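Local coordinates for protein hemolysin (Streptococcus suis, PDB 3HVN) that probably lyses host cells by binding cholesterol-containing membranes and then changing shape to insert into them as an oligomeric pore, at residues A[72-77]-A[388-393]; A[92-97]-A[320-325]; A[121-126]-A[253-258]; A[57-62]-A[79-84]. The protein carries 1 engineered substitution. One frame throughout, in Å; residues are numbered along the deposited sequence.

Contact 1. Residues A[72-77]-A[388-393]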
# COMPACT_ATOMS: atom_id res chain seq x y z
N GLY A 72 0.56 -24.96 17.05
CA GLY A 72 -0.80 -24.94 17.57
C GLY A 72 -1.70 -23.97 16.84
O GLY A 72 -2.78 -23.61 17.33
N ARG A 73 -1.27 -23.54 15.66
CA ARG A 73 -2.04 -22.60 14.85
C ARG A 73 -2.24 -23.15 13.44
O ARG A 73 -1.49 -24.01 12.98
CB ARG A 73 -1.34 -21.25 14.79
CG ARG A 73 -1.06 -20.63 16.15
CD ARG A 73 -0.32 -19.31 16.01
NE ARG A 73 0.03 -18.74 17.31
CZ ARG A 73 0.67 -17.59 17.47
NH1 ARG A 73 1.04 -16.88 16.41
NH2 ARG A 73 0.95 -17.14 18.69
N PHE A 74 -3.27 -22.65 12.76
CA PHE A 74 -3.55 -23.06 11.39
C PHE A 74 -3.36 -21.91 10.42
O PHE A 74 -4.04 -20.88 10.51
CB PHE A 74 -4.97 -23.63 11.28
CG PHE A 74 -5.26 -24.28 9.96
CD1 PHE A 74 -4.57 -25.42 9.57
CD2 PHE A 74 -6.22 -23.77 9.11
CE1 PHE A 74 -4.84 -26.03 8.36
CE2 PHE A 74 -6.49 -24.37 7.90
CZ PHE A 74 -5.80 -25.50 7.52
N VAL A 75 -2.43 -22.08 9.49
CA VAL A 75 -2.12 -21.05 8.50
C VAL A 75 -2.83 -21.31 7.17
O VAL A 75 -2.47 -22.23 6.43
CB VAL A 75 -0.61 -20.95 8.25
CG1 VAL A 75 -0.32 -20.00 7.09
CG2 VAL A 75 0.11 -20.49 9.51
N VAL A 76 -3.85 -20.50 6.89
CA VAL A 76 -4.56 -20.58 5.62
C VAL A 76 -3.94 -19.62 4.62
O VAL A 76 -4.08 -18.40 4.73
CB VAL A 76 -6.05 -20.22 5.79
CG1 VAL A 76 -6.75 -20.19 4.44
CG2 VAL A 76 -6.73 -21.21 6.73
N LEU A 77 -3.23 -20.18 3.64
CA LEU A 77 -2.58 -19.38 2.61
C LEU A 77 -3.42 -19.32 1.34
O LEU A 77 -3.63 -20.34 0.67
CB LEU A 77 -1.18 -19.94 2.31
CG LEU A 77 -0.25 -19.09 1.45
CD1 LEU A 77 1.20 -19.47 1.69
CD2 LEU A 77 -0.60 -19.20 -0.03
N THR A 388 -4.09 -16.51 6.79
CA THR A 388 -4.93 -16.35 7.98
C THR A 388 -4.52 -17.33 9.07
O THR A 388 -4.32 -18.52 8.80
CB THR A 388 -6.42 -16.54 7.65
OG1 THR A 388 -6.75 -15.78 6.48
CG2 THR A 388 -7.29 -16.09 8.81
N VAL A 389 -4.42 -16.85 10.30
CA VAL A 389 -4.03 -17.70 11.42
C VAL A 389 -5.25 -18.14 12.23
O VAL A 389 -6.11 -17.32 12.57
CB VAL A 389 -3.01 -17.01 12.34
CG1 VAL A 389 -3.60 -15.74 12.94
CG2 VAL A 389 -2.55 -17.96 13.44
N HIS A 390 -5.32 -19.43 12.54
CA HIS A 390 -6.41 -19.97 13.34
C HIS A 390 -5.88 -20.74 14.54
O HIS A 390 -5.40 -21.87 14.40
CB HIS A 390 -7.32 -20.85 12.48
CG HIS A 390 -7.83 -20.18 11.25
ND1 HIS A 390 -8.90 -19.31 11.26
CD2 HIS A 390 -7.42 -20.23 9.96
CE1 HIS A 390 -9.13 -18.86 10.04
NE2 HIS A 390 -8.24 -19.41 9.23
N ASN A 391 -5.98 -20.13 15.72
CA ASN A 391 -5.43 -20.71 16.94
C ASN A 391 -6.05 -22.04 17.34
O ASN A 391 -7.15 -22.38 16.90
CB ASN A 391 -5.57 -19.72 18.10
CG ASN A 391 -4.71 -18.48 17.92
OD1 ASN A 391 -3.79 -18.47 17.10
ND2 ASN A 391 -5.01 -17.44 18.68
N SER A 392 -5.33 -22.79 18.16
CA SER A 392 -5.84 -24.03 18.73
C SER A 392 -7.03 -23.73 19.65
O SER A 392 -7.30 -22.57 19.96
CB SER A 392 -4.74 -24.75 19.51
OG SER A 392 -5.23 -25.94 20.12
N SER A 393 -7.73 -24.77 20.08
CA SER A 393 -8.87 -24.62 20.98
C SER A 393 -8.87 -25.71 22.04
O SER A 393 -8.69 -26.89 21.73
CB SER A 393 -10.18 -24.64 20.19
OG SER A 393 -11.28 -24.33 21.02

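Contact 2. Residues A[92-97]-A[320-325]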
# COMPACT_ATOMS: atom_id res chain seq x y z
N ALA A 92 5.75 11.30 -10.71
CA ALA A 92 6.56 11.53 -9.52
C ALA A 92 8.01 11.16 -9.79
O ALA A 92 8.30 10.05 -10.24
CB ALA A 92 6.02 10.73 -8.35
N VAL A 93 8.92 12.10 -9.53
CA VAL A 93 10.34 11.86 -9.79
C VAL A 93 10.95 11.00 -8.70
O VAL A 93 10.31 10.71 -7.68
CB VAL A 93 11.12 13.18 -9.87
CG1 VAL A 93 10.26 14.28 -10.48
CG2 VAL A 93 11.61 13.59 -8.50
N ILE A 94 12.20 10.59 -8.91
CA ILE A 94 12.89 9.73 -7.96
C ILE A 94 14.34 10.17 -7.77
O ILE A 94 14.72 10.66 -6.71
CB ILE A 94 12.85 8.26 -8.40
CG1 ILE A 94 11.43 7.71 -8.28
CG2 ILE A 94 13.81 7.43 -7.57
CD1 ILE A 94 11.01 7.43 -6.86
N ASP A 95 15.15 9.98 -8.81
CA ASP A 95 16.54 10.42 -8.78
C ASP A 95 16.65 11.90 -9.10
O ASP A 95 16.33 12.33 -10.20
CB ASP A 95 17.39 9.60 -9.76
CG ASP A 95 17.78 8.24 -9.21
OD1 ASP A 95 17.68 8.05 -7.98
OD2 ASP A 95 18.19 7.38 -10.01
N ALA A 96 17.10 12.68 -8.12
CA ALA A 96 17.29 14.11 -8.31
C ALA A 96 18.36 14.37 -9.37
O ALA A 96 18.44 15.47 -9.93
CB ALA A 96 17.67 14.78 -7.00
N LYS A 97 19.17 13.36 -9.64
CA LYS A 97 20.22 13.46 -10.65
C LYS A 97 19.69 13.09 -12.03
O LYS A 97 20.05 13.72 -13.03
CB LYS A 97 21.41 12.57 -10.29
CG LYS A 97 22.13 13.00 -9.02
CD LYS A 97 23.38 12.16 -8.80
CE LYS A 97 24.16 12.65 -7.59
NZ LYS A 97 25.42 11.88 -7.39
N SER A 320 11.99 1.17 6.11
CA SER A 320 13.15 1.65 5.37
C SER A 320 12.68 2.70 4.37
O SER A 320 11.87 2.41 3.49
CB SER A 320 13.86 0.51 4.66
OG SER A 320 13.04 -0.05 3.64
N ALA A 321 13.19 3.92 4.51
CA ALA A 321 12.70 5.04 3.72
C ALA A 321 13.76 5.66 2.81
O ALA A 321 14.91 5.86 3.22
CB ALA A 321 12.08 6.10 4.62
N TYR A 322 13.35 5.97 1.59
CA TYR A 322 14.18 6.71 0.64
C TYR A 322 13.60 8.11 0.50
O TYR A 322 12.51 8.29 -0.05
CB TYR A 322 14.20 6.00 -0.71
CG TYR A 322 14.97 6.74 -1.79
CD1 TYR A 322 14.37 7.74 -2.53
CD2 TYR A 322 16.29 6.42 -2.07
CE1 TYR A 322 15.07 8.41 -3.52
CE2 TYR A 322 17.00 7.08 -3.05
CZ TYR A 322 16.38 8.08 -3.78
OH TYR A 322 17.08 8.74 -4.76
N ILE A 323 14.33 9.11 1.00
CA ILE A 323 13.82 10.47 1.02
C ILE A 323 14.68 11.42 0.20
O ILE A 323 15.89 11.23 0.07
CB ILE A 323 13.71 11.01 2.47
CG1 ILE A 323 15.03 11.63 2.93
CG2 ILE A 323 13.27 9.90 3.42
CD1 ILE A 323 15.13 13.13 2.70
N PHE A 324 14.04 12.44 -0.38
CA PHE A 324 14.78 13.51 -1.06
C PHE A 324 13.97 14.80 -1.13
O PHE A 324 12.76 14.78 -1.37
CB PHE A 324 15.25 13.06 -2.45
CG PHE A 324 14.13 12.75 -3.40
CD1 PHE A 324 13.61 11.47 -3.48
CD2 PHE A 324 13.62 13.73 -4.23
CE1 PHE A 324 12.58 11.18 -4.37
CE2 PHE A 324 12.59 13.45 -5.12
CZ PHE A 324 12.08 12.17 -5.19
N GLY A 325 14.65 15.92 -0.91
CA GLY A 325 14.01 17.22 -0.89
C GLY A 325 13.93 17.78 0.51
O GLY A 325 13.91 17.04 1.49

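Contact 3. Residues A[121-126]-A[253-258]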
# COMPACT_ATOMS: atom_id res chain seq x y z
N ILE A 121 14.51 19.03 -25.82
CA ILE A 121 14.70 19.66 -27.13
C ILE A 121 15.24 21.08 -26.97
O ILE A 121 14.47 22.03 -26.79
CB ILE A 121 13.39 19.70 -27.94
CG1 ILE A 121 12.82 18.29 -28.11
CG2 ILE A 121 13.62 20.36 -29.29
CD1 ILE A 121 11.60 18.23 -28.99
N SER A 122 16.56 21.21 -27.04
CA SER A 122 17.20 22.51 -26.88
C SER A 122 17.14 23.33 -28.16
O SER A 122 18.10 23.38 -28.93
CB SER A 122 18.66 22.34 -26.43
OG SER A 122 19.36 21.48 -27.31
N ILE A 123 16.00 23.98 -28.39
CA ILE A 123 15.81 24.82 -29.56
C ILE A 123 15.48 26.24 -29.13
O ILE A 123 15.22 26.50 -27.96
CB ILE A 123 14.67 24.28 -30.45
CG1 ILE A 123 14.73 24.92 -31.84
CG2 ILE A 123 13.32 24.53 -29.79
CD1 ILE A 123 13.58 24.52 -32.74
N ALA A 124 15.51 27.17 -30.08
CA ALA A 124 15.14 28.56 -29.80
C ALA A 124 13.76 28.60 -29.15
O ALA A 124 12.75 28.34 -29.79
CB ALA A 124 15.15 29.38 -31.08
N ARG A 125 13.74 28.94 -27.86
CA ARG A 125 12.50 28.92 -27.09
C ARG A 125 11.74 30.24 -27.15
O ARG A 125 12.35 31.31 -27.18
CB ARG A 125 12.80 28.56 -25.63
CG ARG A 125 13.42 27.18 -25.45
CD ARG A 125 12.52 26.10 -26.02
NE ARG A 125 11.13 26.26 -25.61
CZ ARG A 125 10.65 25.84 -24.44
NH1 ARG A 125 11.44 25.22 -23.58
NH2 ARG A 125 9.37 26.03 -24.15
N GLY A 126 10.42 30.15 -27.17
CA GLY A 126 9.58 31.34 -27.17
C GLY A 126 9.27 31.79 -25.75
O GLY A 126 8.96 30.97 -24.88
N GLU A 253 11.35 25.95 -40.27
CA GLU A 253 11.18 24.50 -40.31
C GLU A 253 12.32 23.82 -39.57
O GLU A 253 12.73 22.71 -39.91
CB GLU A 253 11.11 24.01 -41.75
CG GLU A 253 10.59 22.59 -41.91
CD GLU A 253 10.53 22.14 -43.35
OE1 GLU A 253 10.74 22.99 -44.25
OE2 GLU A 253 10.28 20.94 -43.60
N ASP A 254 12.83 24.49 -38.54
CA ASP A 254 13.93 23.96 -37.74
C ASP A 254 13.42 22.96 -36.71
O ASP A 254 13.95 22.88 -35.60
CB ASP A 254 14.68 25.10 -37.05
CG ASP A 254 15.18 26.15 -38.02
OD1 ASP A 254 15.17 25.89 -39.24
OD2 ASP A 254 15.58 27.24 -37.56
N LEU A 255 12.40 22.20 -37.08
CA LEU A 255 11.80 21.22 -36.18
C LEU A 255 12.25 19.80 -36.53
O LEU A 255 12.49 18.98 -35.65
CB LEU A 255 10.28 21.32 -36.23
CG LEU A 255 9.68 22.69 -35.94
CD1 LEU A 255 8.16 22.64 -36.00
CD2 LEU A 255 10.15 23.21 -34.59
N LYS A 256 12.34 19.52 -37.83
CA LYS A 256 12.74 18.20 -38.30
C LYS A 256 14.20 17.90 -37.97
O LYS A 256 14.65 16.76 -38.06
CB LYS A 256 12.50 18.07 -39.80
CG LYS A 256 11.04 18.22 -40.20
CD LYS A 256 10.86 18.11 -41.71
CE LYS A 256 9.40 18.26 -42.10
NZ LYS A 256 9.21 18.19 -43.58
N ARG A 257 14.94 18.94 -37.58
CA ARG A 257 16.34 18.78 -37.20
C ARG A 257 16.50 18.71 -35.68
O ARG A 257 17.58 18.95 -35.15
CB ARG A 257 17.19 19.92 -37.77
CG ARG A 257 17.26 19.93 -39.29
CD ARG A 257 18.25 20.97 -39.80
NE ARG A 257 17.83 22.33 -39.45
CZ ARG A 257 18.46 23.43 -39.86
NH1 ARG A 257 19.54 23.33 -40.63
NH2 ARG A 257 18.02 24.62 -39.50
N ASN A 258 15.40 18.39 -35.00
CA ASN A 258 15.42 18.25 -33.54
C ASN A 258 14.71 16.98 -33.07
O ASN A 258 14.74 16.65 -31.89
CB ASN A 258 14.82 19.48 -32.87
CG ASN A 258 15.83 20.59 -32.67
OD1 ASN A 258 17.00 20.34 -32.39
ND2 ASN A 258 15.38 21.83 -32.82

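Contact 4. Residues A[57-62]-A[79-84]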
# COMPACT_ATOMS: atom_id res chain seq x y z
N GLU A 57 1.86 -8.39 -18.47
CA GLU A 57 1.09 -9.21 -17.54
C GLU A 57 1.96 -10.31 -16.93
O GLU A 57 2.33 -10.23 -15.75
CB GLU A 57 -0.14 -9.80 -18.21
CG GLU A 57 0.10 -10.37 -19.60
CD GLU A 57 -1.14 -10.99 -20.20
OE1 GLU A 57 -2.16 -11.11 -19.48
OE2 GLU A 57 -1.11 -11.36 -21.39
N TYR A 58 2.29 -11.32 -17.73
CA TYR A 58 3.11 -12.44 -17.27
C TYR A 58 2.76 -12.84 -15.84
O TYR A 58 3.53 -12.59 -14.92
CB TYR A 58 4.60 -12.10 -17.37
CG TYR A 58 5.20 -12.38 -18.73
CD1 TYR A 58 5.71 -13.64 -19.03
CD2 TYR A 58 5.28 -11.40 -19.70
CE1 TYR A 58 6.26 -13.91 -20.27
CE2 TYR A 58 5.84 -11.65 -20.94
CZ TYR A 58 6.33 -12.91 -21.22
OH TYR A 58 6.88 -13.18 -22.45
N ILE A 59 1.59 -13.45 -15.67
CA ILE A 59 1.11 -13.79 -14.34
C ILE A 59 0.88 -15.29 -14.17
O ILE A 59 1.00 -15.82 -13.07
CB ILE A 59 -0.20 -13.04 -14.03
CG1 ILE A 59 -0.57 -13.21 -12.55
CG2 ILE A 59 -1.32 -13.53 -14.93
CD1 ILE A 59 0.49 -12.71 -11.61
N ASP A 60 0.54 -15.96 -15.27
CA ASP A 60 0.23 -17.39 -15.23
C ASP A 60 -0.91 -17.66 -14.25
O ASP A 60 -1.89 -16.91 -14.21
CB ASP A 60 1.47 -18.20 -14.82
CG ASP A 60 2.62 -18.03 -15.79
OD1 ASP A 60 2.50 -17.22 -16.73
OD2 ASP A 60 3.65 -18.71 -15.60
N ASN A 61 -0.78 -18.73 -13.48
CA ASN A 61 -1.77 -19.06 -12.46
C ASN A 61 -1.11 -19.39 -11.13
O ASN A 61 -0.17 -20.18 -11.07
CB ASN A 61 -2.64 -20.24 -12.92
CG ASN A 61 -3.42 -19.93 -14.19
OD1 ASN A 61 -2.84 -19.54 -15.20
ND2 ASN A 61 -4.73 -20.13 -14.14
N PRO A 62 -1.60 -18.77 -10.04
CA PRO A 62 -1.01 -18.95 -8.71
C PRO A 62 -1.34 -20.32 -8.12
O PRO A 62 -2.45 -20.81 -8.32
CB PRO A 62 -1.67 -17.85 -7.88
CG PRO A 62 -2.96 -17.57 -8.57
CD PRO A 62 -2.78 -17.89 -10.02
N ARG A 79 -3.58 -17.19 -2.18
CA ARG A 79 -3.00 -16.22 -3.12
C ARG A 79 -3.83 -16.17 -4.40
O ARG A 79 -3.98 -17.18 -5.09
CB ARG A 79 -1.55 -16.58 -3.43
CG ARG A 79 -1.36 -17.97 -4.00
CD ARG A 79 0.12 -18.34 -4.10
NE ARG A 79 0.73 -18.47 -2.78
CZ ARG A 79 1.99 -18.84 -2.58
NH1 ARG A 79 2.78 -19.11 -3.61
NH2 ARG A 79 2.47 -18.93 -1.34
N GLU A 80 -4.37 -14.99 -4.71
CA GLU A 80 -5.20 -14.85 -5.90
C GLU A 80 -4.60 -13.91 -6.94
O GLU A 80 -3.81 -13.03 -6.61
CB GLU A 80 -6.62 -14.40 -5.54
CG GLU A 80 -6.73 -12.94 -5.12
CD GLU A 80 -8.16 -12.45 -5.14
OE1 GLU A 80 -8.96 -12.96 -5.96
OE2 GLU A 80 -8.50 -11.54 -4.35
N LYS A 81 -4.98 -14.12 -8.20
CA LYS A 81 -4.46 -13.33 -9.31
C LYS A 81 -5.29 -12.08 -9.55
O LYS A 81 -6.47 -12.15 -9.90
CB LYS A 81 -4.42 -14.19 -10.57
CG LYS A 81 -4.32 -13.41 -11.87
CD LYS A 81 -4.33 -14.36 -13.06
CE LYS A 81 -4.63 -13.62 -14.36
NZ LYS A 81 -4.55 -14.53 -15.54
N LYS A 82 -4.67 -10.92 -9.35
CA LYS A 82 -5.34 -9.64 -9.55
C LYS A 82 -4.65 -8.80 -10.62
O LYS A 82 -3.60 -9.18 -11.15
CB LYS A 82 -5.42 -8.85 -8.24
CG LYS A 82 -6.48 -9.34 -7.28
CD LYS A 82 -6.64 -8.38 -6.11
CE LYS A 82 -7.85 -8.72 -5.27
NZ LYS A 82 -8.04 -7.76 -4.14
N ASN A 83 -5.24 -7.65 -10.94
CA ASN A 83 -4.68 -6.74 -11.93
C ASN A 83 -4.69 -5.30 -11.45
O ASN A 83 -5.69 -4.81 -10.93
CB ASN A 83 -5.44 -6.85 -13.25
CG ASN A 83 -4.98 -5.83 -14.27
OD1 ASN A 83 -3.80 -5.76 -14.61
ND2 ASN A 83 -5.91 -5.03 -14.78
N ILE A 84 -3.56 -4.61 -11.62
CA ILE A 84 -3.47 -3.20 -11.26
C ILE A 84 -3.29 -2.33 -12.50
O ILE A 84 -2.51 -2.65 -13.40
CB ILE A 84 -2.33 -2.94 -10.25
CG1 ILE A 84 -2.43 -1.51 -9.70
CG2 ILE A 84 -0.97 -3.17 -10.90
CD1 ILE A 84 -1.36 -1.17 -8.69

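Contact 1. Residues A[72-77]-A[388-393]
The imidazole of His-390 and the ring of Phe-74 meet at an edge rather than face to face: His-390 CD2 lies near the plane of the phenyl ring, 3.8 Å from Phe-74 CD2. The imidazole has its own edge partner in Val-76, whose CG2 stands 3.4 Å from His-390 NE2. The torsion that puts His-390 CG beside its backbone N (chi1 -54°) sets the edge of the imidazole against these two neighbours. Where the strands turn their other face, Val-389 CG2 packs on Arg-73 CD at 3.7 Å, while the Asn-391 amide runs alongside the arginine with OD1 3.6 Å from Arg-73 CG, its plane turned 46° from the guanidinium.

Beneath the side chains the strands run antiparallel. The pairs Phe-74/His-390 and Val-76/Thr-388 are hydrogen-bonded in both directions, and Val-76 N to Thr-388 O is the straightest of the four bonds (2.8 Å, 170°). Tyr-416 of strand 404-416 also touches Phe-74 and Val-76, so this face meets the neighbouring C-terminal sandwich. The chemistry is therefore two-sided: backbone bonds fix the register, Phe-74 and Val-76 face the sandwich, and the reverse mixes Val-75 and Val-389 with the arginine stem and the Asn-391 amide.

Contact 2. Residues A[92-97]-A[320-325]
Phe-324 carries the tight half of this contact. Its ring is met over one face by Ile-94 O, 3.2 Å above the plane and offset toward the rim near Phe-324 CE1. At the edge, near the ring plane, Val-93 O approaches Phe-324 CZ to 3.4 Å. The methyl Val-93 CG2 adds apolar contact, 3.5 Å from Phe-324 CE2. The loop thus wraps a corner of the ring with two successive carbonyls and one methyl. A first torsion of 64° sets Phe-324 CG between its backbone N and carbonyl carbon, turning the ring to meet that loop.

Strand 318-324 lies between strands 276-284 and 333-338 in the large antiparallel sheet of the cytolysin fold. In relatives the short strand corresponding to 333-338 covers the edge of the strand equivalent to 318-324 until it moves aside during oligomerisation, and the same role is likely here. Residues 92-97 are joined to the same sheet through Val-93, whose backbone is hydrogen-bonded to Ile-361, and strand 359-367 also supplies Val-359 and Ile-361 against Phe-324.

Toward Tyr-322 the fit slackens. Ile-94 CG2 comes no nearer than 4.4 Å to Tyr-322 CE1, although Ile-94 O lies at the edge of that ring. Tyr-322 leaves the strand toward the loop, CG anti to its backbone N (chi1 176°), with Phe-324 CE1 at the edge of its ring. At the partly exposed margin Asp-95 OD1 is 3.3 Å from Tyr-322 OH, the carboxylate plane turned 54° from the ring.

Contact 3. Residues A[121-126]-A[253-258]
Asp-254 is the first residue of its segment to meet the loop 121-126, and it does so through its backbone: Asp-254 O stands 3.3 Å from Ile-123 CD1. Its carboxylate is engaged within its own segment, where Arg-257 NH2 reaches Asp-254 OD1 in a salt bridge whose hydrogen bond is weak. Leu-255 follows, with CD2 placed 4.1 Å from the same Ile-123 CD1, an apolar touch at the end of both chains. The segment then turns back on itself, Asn-258 N bonding to Leu-255 O, and this turn presents Asn-258 to both isoleucines.

At Asn-258 the contact is broadest. The amide nitrogen ND2 lies beside the isoleucine chain, 3.2 Å from Ile-123 CD1, while Asn-258 CB packs 3.9 Å from Ile-121 CG2. Ile-123 reaches across because CG1 lies anti to the backbone N (chi1 -164°). Between the two isoleucines, Ser-122 is the centre of an inverse gamma turn, which brings both side chains to bear on the same partner.

Phe-246, in the loop just beyond helix 242-245, touches Ile-123 and Leu-255 alike, while both isoleucines are backed by Leu-106 of strand 106-108, which pairs with strand 266-274 in the large antiparallel sheet.

Contact 4. Residues A[57-62]-A[79-84]
The loop 57-62 runs past strand 79-84 without a hydrogen bond between them, Pro-62 and Glu-80 coming nearest at 6.5 Å between CA atoms. Side chains make up for that distance. The Pro-62 ring sits on the strand with CG 3.6 Å from Arg-79 O, and its CB touches the aliphatic stem of the same residue, 3.9 Å from Arg-79 CG. The proline also lies across Lys-81 at about a right angle, its CD 4.1 Å from Lys-81 CB.

From there the lysine stretches out past Ile-59, the two chains crossing at a slant. With CG anti to the backbone N (chi1 162°) and the rest of the chain extended, Lys-81 CG passes 3.8 Å from Ile-59 CG1 and Lys-81 CE 3.4 Å from Ile-59 CG2. The apolar stem is thus used for packing, while its ammonium forms a long, weak ion pair with Glu-381. Glu-57 OE1 lies 5.7 Å from Lys-81 NZ and close to the like-charged Glu-381, so the lysine may ease that repulsion.

Ile-383 of strand 376-401 touches Ile-59, Pro-62 and Arg-79. The arrangement is that of a connecting loop laid over one face of the long, extended sheet of domain 2, as in other cholesterol-dependent cytolysins.

Contacts 1 and 4 share strand 73-88 and the sheet it forms with strand 376-401, yet they use it differently: contact 1 joins the two strands by backbone bonds, whereas contact 4 lays a loop on the sheet without a hydrogen bond, mostly through side chains. Both are surface contacts. Contact 2 is the buried one, an aromatic pair on a strand of the large antiparallel sheet packed against loop carbonyls, about 40 Å from contact 1 between centres and on the opposite side of the chain's centre. Contact 3, partly buried, joins two loops by aliphatic packing around an amide, farther out at the same end. Along the chain, contacts 2 and 3 are nested inside the loop closed by contact 1.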